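Local coordinates for protein insect group II chitinase (Ostrinia furnacalis, PDB 5Y2A) that probably hydrolyses the beta-1,4 linkages of chitin in insects, as a GH18 chitinase catalytic domain, at residues I287-R300 with Y309-F323. Numbering follows the deposited sequence.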
# COMPACT_ATOMS: atom_id res chain seq x y z
N ILE A 287 -1.87 -10.00 16.76
CA ILE A 287 -1.01 -9.75 17.91
C ILE A 287 -1.18 -10.84 18.96
O ILE A 287 -0.21 -11.29 19.58
CB ILE A 287 -1.29 -8.35 18.48
CG1 ILE A 287 -0.93 -7.28 17.45
CG2 ILE A 287 -0.55 -8.13 19.79
CD1 ILE A 287 -1.47 -5.92 17.81
N CYS A 288 -2.42 -11.30 19.16
CA CYS A 288 -2.67 -12.39 20.10
C CYS A 288 -1.91 -13.64 19.69
O CYS A 288 -1.28 -14.30 20.52
CB CYS A 288 -4.17 -12.68 20.17
SG CYS A 288 -5.08 -11.54 21.22
N GLU A 289 -1.98 -14.00 18.41
CA GLU A 289 -1.25 -15.17 17.94
C GLU A 289 0.24 -15.04 18.23
O GLU A 289 0.89 -16.00 18.64
CB GLU A 289 -1.48 -15.39 16.44
CG GLU A 289 -0.73 -16.60 15.90
CD GLU A 289 -0.95 -16.81 14.42
OE1 GLU A 289 -1.83 -16.14 13.85
OE2 GLU A 289 -0.25 -17.66 13.84
N ARG A 290 0.79 -13.84 18.02
CA ARG A 290 2.22 -13.64 18.26
C ARG A 290 2.56 -13.82 19.74
O ARG A 290 3.56 -14.45 20.08
CB ARG A 290 2.64 -12.27 17.75
CG ARG A 290 2.71 -12.25 16.23
CD ARG A 290 2.59 -10.87 15.62
NE ARG A 290 2.96 -10.94 14.21
CZ ARG A 290 2.23 -11.55 13.27
NH1 ARG A 290 1.07 -12.12 13.58
NH2 ARG A 290 2.68 -11.58 12.02
N VAL A 291 1.74 -13.26 20.63
CA VAL A 291 1.99 -13.42 22.06
C VAL A 291 1.75 -14.86 22.50
O VAL A 291 2.57 -15.46 23.20
CB VAL A 291 1.14 -12.43 22.87
CG1 VAL A 291 1.25 -12.74 24.37
CG2 VAL A 291 1.58 -11.01 22.59
N LYS A 292 0.62 -15.44 22.08
CA LYS A 292 0.20 -16.74 22.60
C LYS A 292 1.03 -17.88 22.01
O LYS A 292 1.38 -18.82 22.72
CB LYS A 292 -1.28 -16.98 22.31
CG LYS A 292 -2.25 -15.99 22.94
CD LYS A 292 -2.38 -16.16 24.44
CE LYS A 292 -3.59 -15.38 24.94
NZ LYS A 292 -3.61 -15.26 26.42
N VAL A 293 1.31 -17.83 20.71
CA VAL A 293 1.91 -18.94 20.00
C VAL A 293 3.36 -18.69 19.62
O VAL A 293 4.16 -19.63 19.63
CB VAL A 293 1.07 -19.29 18.75
CG1 VAL A 293 1.67 -20.45 17.99
CG2 VAL A 293 -0.37 -19.61 19.15
N LYS A 294 3.73 -17.45 19.30
CA LYS A 294 5.08 -17.15 18.83
C LYS A 294 5.98 -16.59 19.92
O LYS A 294 7.12 -16.23 19.62
CB LYS A 294 5.03 -16.18 17.65
CG LYS A 294 4.11 -16.61 16.51
CD LYS A 294 4.64 -17.85 15.81
CE LYS A 294 3.63 -18.43 14.84
NZ LYS A 294 4.28 -19.28 13.80
N GLY A 295 5.50 -16.48 21.15
CA GLY A 295 6.36 -16.08 22.25
C GLY A 295 6.76 -14.63 22.28
O GLY A 295 7.77 -14.29 22.90
N TRP A 296 6.01 -13.74 21.63
CA TRP A 296 6.33 -12.32 21.71
C TRP A 296 6.14 -11.82 23.13
O TRP A 296 5.23 -12.24 23.85
CB TRP A 296 5.45 -11.51 20.75
CG TRP A 296 5.79 -11.69 19.31
CD1 TRP A 296 6.15 -12.85 18.69
CD2 TRP A 296 5.77 -10.67 18.29
NE1 TRP A 296 6.37 -12.62 17.35
CE2 TRP A 296 6.14 -11.30 17.08
CE3 TRP A 296 5.48 -9.31 18.29
CZ2 TRP A 296 6.23 -10.60 15.87
CZ3 TRP A 296 5.57 -8.61 17.09
CH2 TRP A 296 5.94 -9.26 15.89
N LYS A 297 6.99 -10.87 23.53
CA LYS A 297 7.01 -10.36 24.89
C LYS A 297 6.15 -9.11 24.98
O LYS A 297 6.28 -8.20 24.16
CB LYS A 297 8.43 -10.06 25.34
CG LYS A 297 9.36 -11.25 25.30
CD LYS A 297 8.79 -12.41 26.10
CE LYS A 297 9.82 -13.50 26.31
NZ LYS A 297 9.73 -14.55 25.26
N VAL A 298 5.31 -9.04 26.01
CA VAL A 298 4.42 -7.91 26.23
C VAL A 298 5.08 -6.94 27.20
O VAL A 298 5.54 -7.34 28.27
CB VAL A 298 3.05 -8.38 26.76
CG1 VAL A 298 2.15 -7.19 27.04
CG2 VAL A 298 2.41 -9.34 25.77
N HIS A 299 5.12 -5.67 26.82
CA HIS A 299 5.68 -4.61 27.65
C HIS A 299 4.58 -3.65 28.05
O HIS A 299 3.87 -3.13 27.18
CB HIS A 299 6.80 -3.87 26.92
CG HIS A 299 7.84 -4.76 26.33
ND1 HIS A 299 9.10 -4.88 26.86
CD2 HIS A 299 7.81 -5.58 25.25
CE1 HIS A 299 9.80 -5.74 26.14
NE2 HIS A 299 9.04 -6.18 25.16
N ARG A 300 4.45 -3.40 29.34
CA ARG A 300 3.40 -2.53 29.85
C ARG A 300 3.97 -1.29 30.54
O ARG A 300 5.12 -1.27 31.01
CB ARG A 300 2.49 -3.27 30.83
CG ARG A 300 1.71 -4.40 30.21
CD ARG A 300 0.71 -4.98 31.19
NE ARG A 300 -0.13 -5.99 30.56
CZ ARG A 300 -1.27 -5.74 29.92
NH1 ARG A 300 -1.72 -4.50 29.83
NH2 ARG A 300 -1.96 -6.73 29.38
N TYR A 309 2.94 -2.82 24.34
CA TYR A 309 3.54 -3.18 23.06
C TYR A 309 4.18 -4.56 23.20
O TYR A 309 4.47 -5.02 24.31
CB TYR A 309 4.53 -2.12 22.55
CG TYR A 309 5.71 -1.80 23.46
CD1 TYR A 309 5.63 -0.79 24.40
CD2 TYR A 309 6.91 -2.50 23.34
CE1 TYR A 309 6.72 -0.49 25.23
CE2 TYR A 309 8.00 -2.20 24.16
CZ TYR A 309 7.89 -1.20 25.10
OH TYR A 309 8.96 -0.90 25.92
N ALA A 310 4.33 -5.23 22.07
CA ALA A 310 4.85 -6.58 22.05
C ALA A 310 6.07 -6.64 21.13
O ALA A 310 6.13 -5.94 20.12
CB ALA A 310 3.79 -7.59 21.59
N THR A 311 7.03 -7.49 21.49
CA THR A 311 8.30 -7.52 20.78
C THR A 311 8.77 -8.96 20.54
O THR A 311 8.45 -9.87 21.29
CB THR A 311 9.41 -6.79 21.54
OG1 THR A 311 9.61 -7.43 22.81
CG2 THR A 311 9.07 -5.31 21.74
N HIS A 312 9.54 -9.11 19.46
CA HIS A 312 10.21 -10.35 19.09
C HIS A 312 11.26 -10.00 18.05
O HIS A 312 10.94 -9.38 17.04
CB HIS A 312 9.22 -11.38 18.52
CG HIS A 312 9.85 -12.69 18.16
ND1 HIS A 312 10.13 -13.67 19.09
CD2 HIS A 312 10.25 -13.17 16.96
CE1 HIS A 312 10.67 -14.71 18.48
NE2 HIS A 312 10.77 -14.43 17.19
N ASP A 313 12.50 -10.43 18.30
CA ASP A 313 13.65 -10.06 17.46
C ASP A 313 13.61 -8.54 17.29
O ASP A 313 13.47 -7.83 18.29
CB ASP A 313 13.64 -10.86 16.17
CG ASP A 313 14.90 -10.67 15.36
OD1 ASP A 313 15.94 -11.26 15.71
OD2 ASP A 313 14.86 -9.88 14.40
N ASP A 314 13.67 -8.00 16.06
CA ASP A 314 13.58 -6.58 15.84
C ASP A 314 12.16 -6.11 15.53
O ASP A 314 11.97 -4.97 15.07
CB ASP A 314 14.56 -6.13 14.73
CG ASP A 314 14.18 -6.65 13.34
OD1 ASP A 314 13.21 -7.42 13.19
OD2 ASP A 314 14.87 -6.27 12.38
N GLN A 315 11.16 -6.94 15.81
CA GLN A 315 9.76 -6.58 15.56
C GLN A 315 9.16 -5.97 16.82
O GLN A 315 9.49 -6.36 17.94
CB GLN A 315 8.95 -7.81 15.14
CG GLN A 315 9.41 -8.46 13.84
CD GLN A 315 9.35 -7.50 12.67
OE1 GLN A 315 8.27 -7.18 12.17
NE2 GLN A 315 10.51 -7.01 12.24
N TRP A 316 8.24 -5.03 16.61
CA TRP A 316 7.74 -4.17 17.68
C TRP A 316 6.37 -3.65 17.27
O TRP A 316 6.25 -3.03 16.22
CB TRP A 316 8.72 -3.01 17.89
CG TRP A 316 8.64 -2.22 19.17
CD1 TRP A 316 9.50 -2.29 20.22
CD2 TRP A 316 7.70 -1.18 19.48
NE1 TRP A 316 9.13 -1.37 21.19
CE2 TRP A 316 8.03 -0.68 20.76
CE3 TRP A 316 6.59 -0.63 18.81
CZ2 TRP A 316 7.30 0.33 21.39
CZ3 TRP A 316 5.87 0.38 19.43
CH2 TRP A 316 6.23 0.85 20.71
N VAL A 317 5.34 -3.91 18.08
CA VAL A 317 3.99 -3.47 17.73
C VAL A 317 3.31 -2.93 18.99
O VAL A 317 3.32 -3.58 20.03
CB VAL A 317 3.16 -4.60 17.09
CG1 VAL A 317 3.03 -5.81 18.03
CG2 VAL A 317 1.78 -4.09 16.64
N SER A 318 2.74 -1.73 18.88
CA SER A 318 1.99 -1.12 19.97
C SER A 318 0.49 -1.21 19.68
O SER A 318 0.07 -1.13 18.53
CB SER A 318 2.39 0.34 20.15
OG SER A 318 2.23 1.07 18.93
N PHE A 319 -0.30 -1.36 20.74
CA PHE A 319 -1.72 -1.67 20.56
C PHE A 319 -2.45 -1.44 21.88
O PHE A 319 -1.83 -1.34 22.94
CB PHE A 319 -1.90 -3.12 20.10
CG PHE A 319 -1.34 -4.13 21.07
CD1 PHE A 319 0.02 -4.43 21.09
CD2 PHE A 319 -2.18 -4.78 21.97
CE1 PHE A 319 0.53 -5.34 22.00
CE2 PHE A 319 -1.67 -5.70 22.87
CZ PHE A 319 -0.32 -5.99 22.88
N ASP A 320 -3.78 -1.39 21.79
CA ASP A 320 -4.64 -1.39 22.97
C ASP A 320 -5.12 -2.81 23.23
O ASP A 320 -5.60 -3.49 22.32
CB ASP A 320 -5.83 -0.45 22.80
CG ASP A 320 -5.46 1.01 22.98
OD1 ASP A 320 -4.32 1.27 23.40
OD2 ASP A 320 -6.31 1.89 22.72
N ASP A 321 -5.01 -3.25 24.48
CA ASP A 321 -5.54 -4.53 24.91
C ASP A 321 -6.86 -4.31 25.64
O ASP A 321 -7.39 -3.19 25.69
CB ASP A 321 -4.52 -5.27 25.78
CG ASP A 321 -4.35 -4.65 27.17
OD1 ASP A 321 -4.60 -3.44 27.35
OD2 ASP A 321 -3.94 -5.38 28.09
N ASP A 322 -7.39 -5.38 26.24
CA ASP A 322 -8.64 -5.30 26.99
C ASP A 322 -8.60 -4.22 28.06
O ASP A 322 -9.56 -3.47 28.24
CB ASP A 322 -8.96 -6.65 27.63
CG ASP A 322 -10.08 -7.36 26.95
OD1 ASP A 322 -10.77 -6.70 26.15
OD2 ASP A 322 -10.28 -8.57 27.21
N PHE A 323 -7.48 -4.12 28.79
CA PHE A 323 -7.40 -3.18 29.90
C PHE A 323 -7.43 -1.74 29.41
O PHE A 323 -8.07 -0.89 30.03
CB PHE A 323 -6.15 -3.44 30.73
CG PHE A 323 -6.23 -4.70 31.54
CD1 PHE A 323 -6.90 -4.72 32.75
CD2 PHE A 323 -5.65 -5.87 31.07
CE1 PHE A 323 -6.98 -5.88 33.49
CE2 PHE A 323 -5.73 -7.04 31.81
CZ PHE A 323 -6.40 -7.04 33.02
O HOH W 1 10.03 -13.34 21.73
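K297 and H299 pair with T311 and Y309 as the hydrogen-bonded rungs of an antiparallel hairpin, a worked example of a two-faced sheet: V298 and A310 lie on the side where a helix packs, K297, H299, Y309 and T311 on the other. Four backbone bonds join strands 297-299 and 309-312, among them H299 N to Y309 O at 2.7 Å. A short side-chain bond adds to them, H299 NE2 to T311 OG1 (2.7 Å), with the hydroxyl lying in the imidazole plane. The H299 ring runs almost parallel to that of Y309, at 7°, but slides off it, leaving H299 CB over the phenol face.

R300 forms a salt bridge with D321, the N-cap residue of helix 322-334. OD2 sits at the guanidinium edge, met by NH2 (2.7 Å) nearly along its C-O bond and by NH1 (3.0 Å) from above the carboxylate plane; the two planes are 46° apart. Water joins G295 O to H312 ND1.

Apolar packing fills the helix side. W296 lies between H312 CB on one face and R290 CB on the other, while its CH2 meets Q315 CB at 3.4 Å and its CZ3 touches V317 CG1 (3.9 Å); with an alanine in its place, a gap is likely to open between H312, R290 and Q315, and V317 would lose its contact with the indole. I287, with CG2 anti to the backbone N, sets that methyl over the F319 ring, 3.8 Å from its centroid.

Helix 284-292 lies over one face of the hairpin and strand 315-318, which joins it to strand 241-254; C288, disulfide-bonded to C355, ties the helix to the C-terminal region. Placed between strands 241-254 and 339-343, these elements are consistent with the alpha+beta insertion domain that many GH18 chitinases carry beside the TIM barrel.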